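Local coordinates for protein transcriptional regulator, LacI family (Lactobacillus brevis, PDB 3JY6) that probably acts as a DNA-binding transcription factor of the LacI family, regulating genes through cis-regulatory sites, at residues W192-F197 / D220-M225. Sequence-based numbering, arbitrary orientation.
Sequences WLLEFF and DFIRRM
Leu194 of helix 190-196 faces Ile222, which lies in the loop between strands 211-215 and 231-233, and their CA atoms, 7.4 Å apart, are the nearest such pair between the two segments; residues 220-223 follow helical backbone angles without forming a regular helix. The contact is wholly apolar and centres on Ile222, whose CG2 branch meets Leu193 and whose CG1-CD1 branch lies mainly against Leu194. The CG2 methyl takes CD2 of Leu193 at 3.6 Å. The other branch crosses the end of Leu194 at about a right angle, with Leu194 CD2 3.4 Å from Ile222 CG1, tight for two carbons, and 3.7 Å from Ile222 CD1. Ile222 is modelled with a nearly eclipsed chi1 (-18°), so this closeness may partly reflect strain or the model. The CB of Leu193 already points toward the loop, and CG anti to the backbone N (chi1 -170°) extends the chain so that CD2 reaches Ile222. Leu194 CD2 also meets Phe221, coming obliquely to the ring, 4.1 Å from CE1. An alanine in place of Ile222 would lose both branches, and would probably leave the CD2 methyls of Leu193 and Leu194 without their main partner in the loop. Leu193 also touches Ala187 of strand 183-187, and Phe221 packs on Leu194 of the second subunit, placing this patch at the dimer interface. The contact joins the helix following strand 183-187 to the loop following strand 211-215, within one of the two Rossmann-like lobes of the periplasmic-binding-protein fold used by LacI-family regulators.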
ATOM      1  N   TRP A 192       3.887 -12.577   0.706  1.00 20.24           N
ATOM      2  CA  TRP A 192       3.837 -13.926   1.253  1.00 20.47           C
ATOM      3  C   TRP A 192       4.046 -13.915   2.763  1.00 20.47           C
ATOM      4  O   TRP A 192       3.403 -14.672   3.488  1.00 19.92           O
ATOM      5  CB  TRP A 192       4.887 -14.793   0.563  1.00 23.13           C
ATOM      6  CG  TRP A 192       4.676 -14.900  -0.935  1.00 24.37           C
ATOM      7  CD1 TRP A 192       5.641 -14.907  -1.900  1.00 26.45           C
ATOM      8  CD2 TRP A 192       3.423 -14.993  -1.625  1.00 24.66           C
ATOM      9  NE1 TRP A 192       5.066 -14.993  -3.154  1.00 25.29           N
ATOM     10  CE2 TRP A 192       3.707 -15.052  -3.010  1.00 26.25           C
ATOM     11  CE3 TRP A 192       2.083 -15.042  -1.209  1.00 27.78           C
ATOM     12  CZ2 TRP A 192       2.699 -15.141  -3.986  1.00 27.12           C
ATOM     13  CZ3 TRP A 192       1.077 -15.130  -2.183  1.00 28.43           C
ATOM     14  CH2 TRP A 192       1.398 -15.182  -3.554  1.00 26.47           C
ATOM     15  N   LEU A 193       4.932 -13.044   3.241  1.00 19.47           N
ATOM     16  CA  LEU A 193       5.184 -12.955   4.672  1.00 20.32           C
ATOM     17  C   LEU A 193       3.924 -12.417   5.348  1.00 21.26           C
ATOM     18  O   LEU A 193       3.515 -12.904   6.402  1.00 22.60           O
ATOM     19  CB  LEU A 193       6.396 -12.039   4.934  1.00 22.10           C
ATOM     20  CG  LEU A 193       7.009 -11.975   6.336  1.00 24.67           C
ATOM     21  CD1 LEU A 193       8.476 -11.609   6.233  1.00 23.77           C
ATOM     22  CD2 LEU A 193       6.257 -10.959   7.195  1.00 26.79           C
ATOM     23  N   LEU A 194       3.284 -11.440   4.708  1.00 21.54           N
ATOM     24  CA  LEU A 194       2.086 -10.816   5.261  1.00 23.83           C
ATOM     25  C   LEU A 194       0.863 -11.713   5.215  1.00 22.77           C
ATOM     26  O   LEU A 194       0.022 -11.650   6.094  1.00 23.83           O
ATOM     27  CB  LEU A 194       1.758  -9.509   4.515  1.00 27.19           C
ATOM     28  CG  LEU A 194       2.811  -8.400   4.469  1.00 29.21           C
ATOM     29  CD1 LEU A 194       2.356  -7.310   3.519  1.00 29.77           C
ATOM     30  CD2 LEU A 194       3.036  -7.836   5.860  1.00 31.07           C
ATOM     31  N   GLU A 195       0.772 -12.556   4.196  1.00 23.86           N
ATOM     32  CA  GLU A 195      -0.382 -13.425   4.059  1.00 25.72           C
ATOM     33  C   GLU A 195      -0.341 -14.721   4.866  1.00 25.89           C
ATOM     34  O   GLU A 195      -1.354 -15.111   5.455  1.00 25.82           O
ATOM     35  CB  GLU A 195      -0.606 -13.768   2.579  1.00 27.58           C
ATOM     36  CG  GLU A 195      -1.942 -14.446   2.303  1.00 29.82           C
ATOM     37  CD  GLU A 195      -2.135 -14.801   0.847  1.00 31.04           C
ATOM     38  OE1 GLU A 195      -1.630 -14.061  -0.025  1.00 32.17           O
ATOM     39  OE2 GLU A 195      -2.807 -15.818   0.573  1.00 32.85           O
ATOM     40  N   PHE A 196       0.822 -15.368   4.921  1.00 25.43           N
ATOM     41  CA  PHE A 196       0.938 -16.660   5.598  1.00 25.14           C
ATOM     42  C   PHE A 196       1.611 -16.774   6.960  1.00 25.69           C
ATOM     43  O   PHE A 196       1.427 -17.785   7.634  1.00 27.65           O
ATOM     44  CB  PHE A 196       1.601 -17.659   4.640  1.00 24.28           C
ATOM     45  CG  PHE A 196       0.836 -17.860   3.356  1.00 25.69           C
ATOM     46  CD1 PHE A 196      -0.284 -18.688   3.320  1.00 25.64           C
ATOM     47  CD2 PHE A 196       1.217 -17.200   2.190  1.00 23.80           C
ATOM     48  CE1 PHE A 196      -1.019 -18.857   2.139  1.00 26.25           C
ATOM     49  CE2 PHE A 196       0.485 -17.363   0.998  1.00 26.65           C
ATOM     50  CZ  PHE A 196      -0.635 -18.193   0.977  1.00 25.20           C
ATOM     51  N   PHE A 197       2.374 -15.771   7.381  1.00 25.12           N
ATOM     52  CA  PHE A 197       3.067 -15.858   8.671  1.00 24.55           C
ATOM     53  C   PHE A 197       2.267 -15.505   9.934  1.00 23.65           C
ATOM     54  O   PHE A 197       2.491 -16.100  10.996  1.00 23.00           O
ATOM     55  CB  PHE A 197       4.357 -15.018   8.638  1.00 24.39           C
ATOM     56  CG  PHE A 197       5.461 -15.597   7.775  1.00 24.89           C
ATOM     57  CD1 PHE A 197       5.233 -16.694   6.934  1.00 26.58           C
ATOM     58  CD2 PHE A 197       6.732 -15.030   7.794  1.00 25.12           C
ATOM     59  CE1 PHE A 197       6.260 -17.214   6.126  1.00 24.95           C
ATOM     60  CE2 PHE A 197       7.764 -15.537   6.995  1.00 25.42           C
ATOM     61  CZ  PHE A 197       7.527 -16.634   6.156  1.00 25.49           C
ATOM     62  N   ASP A 220       5.912  -1.649   8.508  1.00 40.74           N
ATOM     63  CA  ASP A 220       6.136  -1.604   9.949  1.00 42.38           C
ATOM     64  C   ASP A 220       5.235  -2.506  10.768  1.00 43.19           C
ATOM     65  O   ASP A 220       5.694  -3.220  11.650  1.00 43.69           O
ATOM     66  CB  ASP A 220       5.920  -0.193  10.490  1.00 45.06           C
ATOM     67  CG  ASP A 220       6.517   0.879   9.616  1.00 46.93           C
ATOM     68  OD1 ASP A 220       7.756   0.929   9.493  1.00 47.66           O
ATOM     69  OD2 ASP A 220       5.740   1.683   9.054  1.00 48.64           O
ATOM     70  N   PHE A 221       3.935  -2.468  10.511  1.00 43.19           N
ATOM     71  CA  PHE A 221       3.074  -3.280  11.366  1.00 41.85           C
ATOM     72  C   PHE A 221       3.432  -4.752  11.562  1.00 41.31           C
ATOM     73  O   PHE A 221       3.062  -5.344  12.574  1.00 42.14           O
ATOM     74  CB  PHE A 221       1.606  -3.115  10.966  1.00 42.43           C
ATOM     75  CG  PHE A 221       1.338  -3.385   9.535  1.00 41.42           C
ATOM     76  CD1 PHE A 221       1.095  -4.689   9.110  1.00 41.33           C
ATOM     77  CD2 PHE A 221       1.283  -2.336   8.620  1.00 40.07           C
ATOM     78  CE1 PHE A 221       0.814  -4.982   7.776  1.00 42.53           C
ATOM     79  CE2 PHE A 221       1.006  -2.592   7.273  1.00 39.41           C
ATOM     80  CZ  PHE A 221       0.758  -3.932   6.845  1.00 40.46           C
ATOM     81  N   ILE A 222       4.157  -5.374  10.644  1.00 40.67           N
ATOM     82  CA  ILE A 222       4.505  -6.781  10.913  1.00 40.41           C
ATOM     83  C   ILE A 222       5.644  -6.746  11.884  1.00 40.33           C
ATOM     84  O   ILE A 222       5.879  -7.708  12.612  1.00 40.05           O
ATOM     85  CB  ILE A 222       5.174  -7.476   9.790  1.00 41.76           C
ATOM     86  CG1 ILE A 222       4.918  -6.697   8.511  1.00 39.42           C
ATOM     87  CG2 ILE A 222       4.811  -8.944   9.843  1.00 41.94           C
ATOM     88  CD1 ILE A 222       6.115  -6.797   7.597  1.00 36.39           C
ATOM     89  N   ARG A 223       6.418  -5.668  11.830  1.00 40.95           N
ATOM     90  CA  ARG A 223       7.582  -5.551  12.704  1.00 42.59           C
ATOM     91  C   ARG A 223       7.128  -5.920  14.096  1.00 43.07           C
ATOM     92  O   ARG A 223       7.729  -6.776  14.774  1.00 44.12           O
ATOM     93  CB  ARG A 223       8.137  -4.108  12.666  1.00 40.76           C
ATOM     94  N   ARG A 224       6.063  -5.257  14.498  1.00 43.40           N
ATOM     95  CA  ARG A 224       5.383  -5.457  15.744  1.00 42.62           C
ATOM     96  C   ARG A 224       4.548  -6.683  15.741  1.00 43.62           C
ATOM     97  O   ARG A 224       3.351  -6.569  15.763  1.00 43.25           O
ATOM     98  CB  ARG A 224       4.400  -4.341  15.922  1.00 43.04           C
ATOM     99  CG  ARG A 224       4.782  -3.168  15.119  1.00 42.60           C
ATOM    100  CD  ARG A 224       3.907  -2.008  15.270  1.00 40.74           C
ATOM    101  NE  ARG A 224       4.612  -0.836  14.807  1.00 41.49           N
ATOM    102  CZ  ARG A 224       5.516  -0.178  15.516  1.00 41.98           C
ATOM    103  NH1 ARG A 224       5.806  -0.577  16.738  1.00 43.28           N
ATOM    104  NH2 ARG A 224       6.118   0.861  15.009  1.00 41.41           N
ATOM    105  N   MET A 225       5.130  -7.867  15.757  1.00 20.00           N
ATOM    106  CA  MET A 225       4.295  -9.044  16.004  1.00 20.00           C
ATOM    107  C   MET A 225       4.741  -9.835  17.228  1.00 20.00           C
ATOM    108  O   MET A 225       4.063  -9.811  18.249  1.00 20.00           O
ATOM    109  CB  MET A 225       4.051  -9.930  14.764  1.00 20.00           C
ATOM    110  CG  MET A 225       3.005  -9.335  13.794  1.00 20.00           C
ATOM    111  SD  MET A 225       1.687 -10.403  13.225  1.00 20.00           S
ATOM    112  CE  MET A 225       0.627 -10.343  14.549  1.00 20.00           C
TER